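DraIII (Deinococcus radiophilus, PDB 4L0K) is a type II restriction endonuclease that cuts double-stranded DNA at a specific sequence, probably with a nuclease centre of the His-Me finger type. Local coordinates at residues I134-S137 with F138-N141; I80-D83 with D84-L87. One frame throughout, in Å; residues are numbered along the deposited sequence.

Interaction 1 of 2, residues I134-S137 with F138-N141; sequences IPDS and FTKN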
loop_
_atom_site.group_PDB
_atom_site.type_symbol
_atom_site.label_atom_id
_atom_site.label_comp_id
_atom_site.label_asym_id
_atom_site.label_seq_id
_atom_site.Cartn_x
_atom_site.Cartn_y
_atom_site.Cartn_z
ATOM N N ILE A 134 1.213 -21.607 -26.057
ATOM C CA ILE A 134 1.368 -21.085 -27.404
ATOM C C ILE A 134 -0.012 -20.633 -27.914
ATOM O O ILE A 134 -1.010 -21.346 -27.788
ATOM C CB ILE A 134 2.095 -22.092 -28.348
ATOM C CG1 ILE A 134 3.607 -22.065 -28.092
ATOM C CG2 ILE A 134 1.875 -21.747 -29.817
ATOM C CD1 ILE A 134 4.069 -22.685 -26.797
ATOM N N PRO A 135 -0.075 -19.407 -28.429
ATOM C CA PRO A 135 -1.303 -18.868 -28.995
ATOM C C PRO A 135 -1.556 -19.412 -30.399
ATOM O O PRO A 135 -0.599 -19.673 -31.128
ATOM C CB PRO A 135 -1.007 -17.377 -29.069
ATOM C CG PRO A 135 0.456 -17.311 -29.273
ATOM C CD PRO A 135 1.010 -18.412 -28.418
ATOM N N ASP A 136 -2.828 -19.581 -30.755
ATOM C CA ASP A 136 -3.224 -19.990 -32.100
ATOM C C ASP A 136 -2.926 -18.864 -33.084
ATOM O O ASP A 136 -2.631 -17.743 -32.667
ATOM C CB ASP A 136 -4.718 -20.324 -32.129
ATOM C CG ASP A 136 -5.578 -19.157 -31.691
ATOM O OD1 ASP A 136 -6.245 -18.540 -32.552
ATOM O OD2 ASP A 136 -5.574 -18.843 -30.484
ATOM N N SER A 137 -3.027 -19.145 -34.382
ATOM C CA SER A 137 -2.585 -18.176 -35.379
ATOM C C SER A 137 -3.453 -16.925 -35.438
ATOM O O SER A 137 -2.935 -15.823 -35.665
ATOM C CB SER A 137 -2.413 -18.815 -36.768
ATOM O OG SER A 137 -3.484 -19.690 -37.081
ATOM N N PHE A 138 -4.761 -17.081 -35.234
ATOM C CA PHE A 138 -5.633 -15.914 -35.164
ATOM C C PHE A 138 -5.211 -14.955 -34.048
ATOM O O PHE A 138 -5.016 -13.765 -34.282
ATOM C CB PHE A 138 -7.088 -16.302 -34.932
ATOM C CG PHE A 138 -7.922 -15.159 -34.428
ATOM C CD1 PHE A 138 -8.296 -15.088 -33.094
ATOM C CD2 PHE A 138 -8.284 -14.122 -35.280
ATOM C CE1 PHE A 138 -9.039 -14.019 -32.625
ATOM C CE2 PHE A 138 -9.030 -13.050 -34.819
ATOM C CZ PHE A 138 -9.407 -12.999 -33.488
ATOM N N THR A 139 -5.085 -15.485 -32.833
ATOM C CA THR A 139 -4.768 -14.670 -31.660
ATOM C C THR A 139 -3.437 -13.973 -31.860
ATOM O O THR A 139 -3.335 -12.748 -31.710
ATOM C CB THR A 139 -4.673 -15.534 -30.402
ATOM O OG1 THR A 139 -5.788 -16.428 -30.363
ATOM C CG2 THR A 139 -4.665 -14.670 -29.148
ATOM N N LYS A 140 -2.434 -14.770 -32.229
ATOM C CA LYS A 140 -1.091 -14.277 -32.511
ATOM C C LYS A 140 -1.089 -13.133 -33.524
ATOM O O LYS A 140 -0.539 -12.062 -33.249
ATOM C CB LYS A 140 -0.196 -15.410 -33.012
ATOM C CG LYS A 140 1.197 -14.953 -33.427
ATOM C CD LYS A 140 2.158 -16.133 -33.520
ATOM C CE LYS A 140 3.603 -15.674 -33.686
ATOM N NZ LYS A 140 3.830 -14.976 -34.978
ATOM N N ASN A 141 -1.708 -13.354 -34.685
ATOM C CA ASN A 141 -1.645 -12.364 -35.757
ATOM C C ASN A 141 -2.430 -11.111 -35.437
ATOM O O ASN A 141 -1.990 -9.989 -35.722
ATOM C CB ASN A 141 -2.084 -12.972 -37.088
ATOM C CG ASN A 141 -1.125 -14.043 -37.561
ATOM O OD1 ASN A 141 0.098 -13.899 -37.426
ATOM N ND2 ASN A 141 -1.667 -15.140 -38.073
#
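Asp136 OD2 is gripped by two hydroxyls, accepting hydrogen bonds from Thr139 OG1 and from Ser40; the 2.4 Å between Thr139 OG1 and Asp136 OD2 is too short to be trusted as a literal length. The other carboxylate oxygen does the capping: Asp136 OD1 takes the backbone N-H of Thr139 at 3.3 Å, nearly straight at 161° but met from well above the carboxylate plane. Both oxygens can serve Thr139 because chi1 of Asp136, 58°, turns the carboxylate back over the first helical turn. This is an N-cap with a side-chain bond to the third residue beyond it. The carbonyl of Asp136 starts the helical pattern, with Lys140 N 3.0 Å from Asp136 O, and Asn141 N then reaches Ser137 O at 2.9 Å. Asp136 OD1 also lies near the plane of the Phe138 ring, at its edge, 4.1 Å from Phe138 CD1. With the carboxylate replaced by an alanine, Thr139 N would probably lose its side-chain cap, and the hydroxyls of Thr139 and Ser40 their shared acceptor. Pro135 packs CG against Lys140 CB at 4.2 Å. The loop that follows helix 112-126 enters helix 137-147 at the surface, with Tyr127 touching Pro135 and Thr139.

Interaction 2 of 2, residues I80-D83 with D84-L87; sequences ILDD and DILL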
loop_
_atom_site.group_PDB
_atom_site.type_symbol
_atom_site.label_atom_id
_atom_site.label_comp_id
_atom_site.label_asym_id
_atom_site.label_seq_id
_atom_site.Cartn_x
_atom_site.Cartn_y
_atom_site.Cartn_z
ATOM N N ILE A 80 -17.195 6.533 -15.580
ATOM C CA ILE A 80 -16.931 7.773 -16.306
ATOM C C ILE A 80 -18.211 8.578 -16.588
ATOM O O ILE A 80 -18.146 9.771 -16.874
ATOM C CB ILE A 80 -16.209 7.474 -17.642
ATOM C CG1 ILE A 80 -15.391 8.678 -18.118
ATOM C CG2 ILE A 80 -17.199 6.982 -18.697
ATOM C CD1 ILE A 80 -14.594 8.410 -19.381
ATOM N N LEU A 81 -19.368 7.927 -16.498
ATOM C CA LEU A 81 -20.648 8.590 -16.780
ATOM C C LEU A 81 -21.039 9.584 -15.685
ATOM O O LEU A 81 -20.740 9.374 -14.503
ATOM C CB LEU A 81 -21.740 7.545 -16.987
ATOM C CG LEU A 81 -21.423 6.570 -18.124
ATOM C CD1 LEU A 81 -22.400 5.397 -18.160
ATOM C CD2 LEU A 81 -21.404 7.279 -19.471
ATOM N N ASP A 82 -21.684 10.681 -16.084
ATOM C CA ASP A 82 -22.080 11.730 -15.131
ATOM C C ASP A 82 -23.193 11.248 -14.196
ATOM O O ASP A 82 -23.917 10.308 -14.538
ATOM C CB ASP A 82 -22.511 13.018 -15.852
ATOM C CG ASP A 82 -23.890 12.912 -16.477
ATOM O OD1 ASP A 82 -24.889 12.828 -15.723
ATOM O OD2 ASP A 82 -23.980 12.934 -17.726
ATOM N N ASP A 83 -23.317 11.900 -13.036
ATOM C CA ASP A 83 -24.337 11.572 -12.031
ATOM C C ASP A 83 -25.783 11.399 -12.563
ATOM O O ASP A 83 -26.500 10.510 -12.103
ATOM C CB ASP A 83 -24.329 12.602 -10.897
ATOM C CG ASP A 83 -23.029 12.602 -10.106
ATOM O OD1 ASP A 83 -22.813 13.538 -9.304
ATOM O OD2 ASP A 83 -22.217 11.671 -10.286
ATOM N N ASP A 84 -26.212 12.223 -13.522
ATOM C CA ASP A 84 -27.598 12.147 -14.014
ATOM C C ASP A 84 -27.837 10.843 -14.754
ATOM O O ASP A 84 -28.901 10.229 -14.620
ATOM C CB ASP A 84 -27.950 13.315 -14.949
ATOM C CG ASP A 84 -27.518 14.665 -14.401
ATOM O OD1 ASP A 84 -27.769 14.918 -13.204
ATOM O OD2 ASP A 84 -26.917 15.467 -15.167
ATOM N N ILE A 85 -26.850 10.435 -15.552
ATOM C CA ILE A 85 -26.948 9.187 -16.307
ATOM C C ILE A 85 -26.839 7.962 -15.388
ATOM O O ILE A 85 -27.514 6.948 -15.598
ATOM C CB ILE A 85 -25.906 9.133 -17.452
ATOM C CG1 ILE A 85 -26.318 10.094 -18.570
ATOM C CG2 ILE A 85 -25.749 7.706 -17.992
ATOM C CD1 ILE A 85 -25.306 10.231 -19.675
ATOM N N LEU A 86 -25.997 8.065 -14.364
ATOM C CA LEU A 86 -25.893 7.004 -13.368
ATOM C C LEU A 86 -27.241 6.806 -12.655
ATOM O O LEU A 86 -27.766 5.689 -12.601
ATOM C CB LEU A 86 -24.767 7.294 -12.360
ATOM C CG LEU A 86 -23.335 7.242 -12.917
ATOM C CD1 LEU A 86 -22.324 7.467 -11.842
ATOM C CD2 LEU A 86 -23.058 5.937 -13.638
ATOM N N LEU A 87 -27.800 7.899 -12.133
ATOM C CA LEU A 87 -29.077 7.851 -11.435
ATOM C C LEU A 87 -30.227 7.367 -12.321
ATOM O O LEU A 87 -31.033 6.532 -11.909
ATOM C CB LEU A 87 -29.433 9.218 -10.852
ATOM C CG LEU A 87 -30.843 9.220 -10.252
ATOM C CD1 LEU A 87 -30.867 8.367 -8.997
ATOM C CD2 LEU A 87 -31.368 10.630 -9.974
#
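The backbone of Asp82 is extended (psi 158°) and turns into helix 83-89 directly after it, where Asp82 O receives Leu86 N at 3.1 Å in the carbonyl plane and Asp83 O receives Leu87 N at 2.9 Å. Asp82 is the N-cap. Its OD1 swings over the helix start and accepts Ile85 N at 3.1 Å, from above the carboxylate plane. The same OD1 takes a weak, bent bond from Asp84 N, whose N-H...O angle is 124°. The second oxygen of Asp82, OD2, lies 3.6 Å from Ile85 CD1, the two side chains crossing at about a right angle. Leu81 makes the apolar half of the contact: its CB meets Leu86 CD2 at 3.9 Å, and its CD1 meets Ile85 CG2 at 4.1 Å. Asp83 turns to other partners, its two carboxylate oxygens forming salt bridges to Arg102 and Arg106, while Arg106 also bonds to the carbonyl of Leu81. Like charges approach where Asp82 OD1 comes within 3.4 Å of Asp84 OD2. The two arginines balance the charge of Asp83, whereas the helix start, with its N-H groups, is likely to favour the negative charge of Asp82 and Asp84 and so probably eases the close approach of their carboxylates.

Interaction 2 comes first along the chain and closes before interaction 1 opens. They lie on opposite sides of the chain's centre, with their own centres about 39 Å apart; their nearest atoms are about 26 Å apart, so neither touches the other. Each is a surface contact where a loop passes into a helix, 83-89 for interaction 2 and 137-147 for interaction 1; helices 99-107 and 112-126 come between them in sequence. Both belong to the part of the chain characteristic of the DraIII family, and no other protein chain of the assembly touches either. The two repeat one local solution, an aspartate N-cap, at two separate helix starts, each consistent with an aspartate marking the start of its own helix.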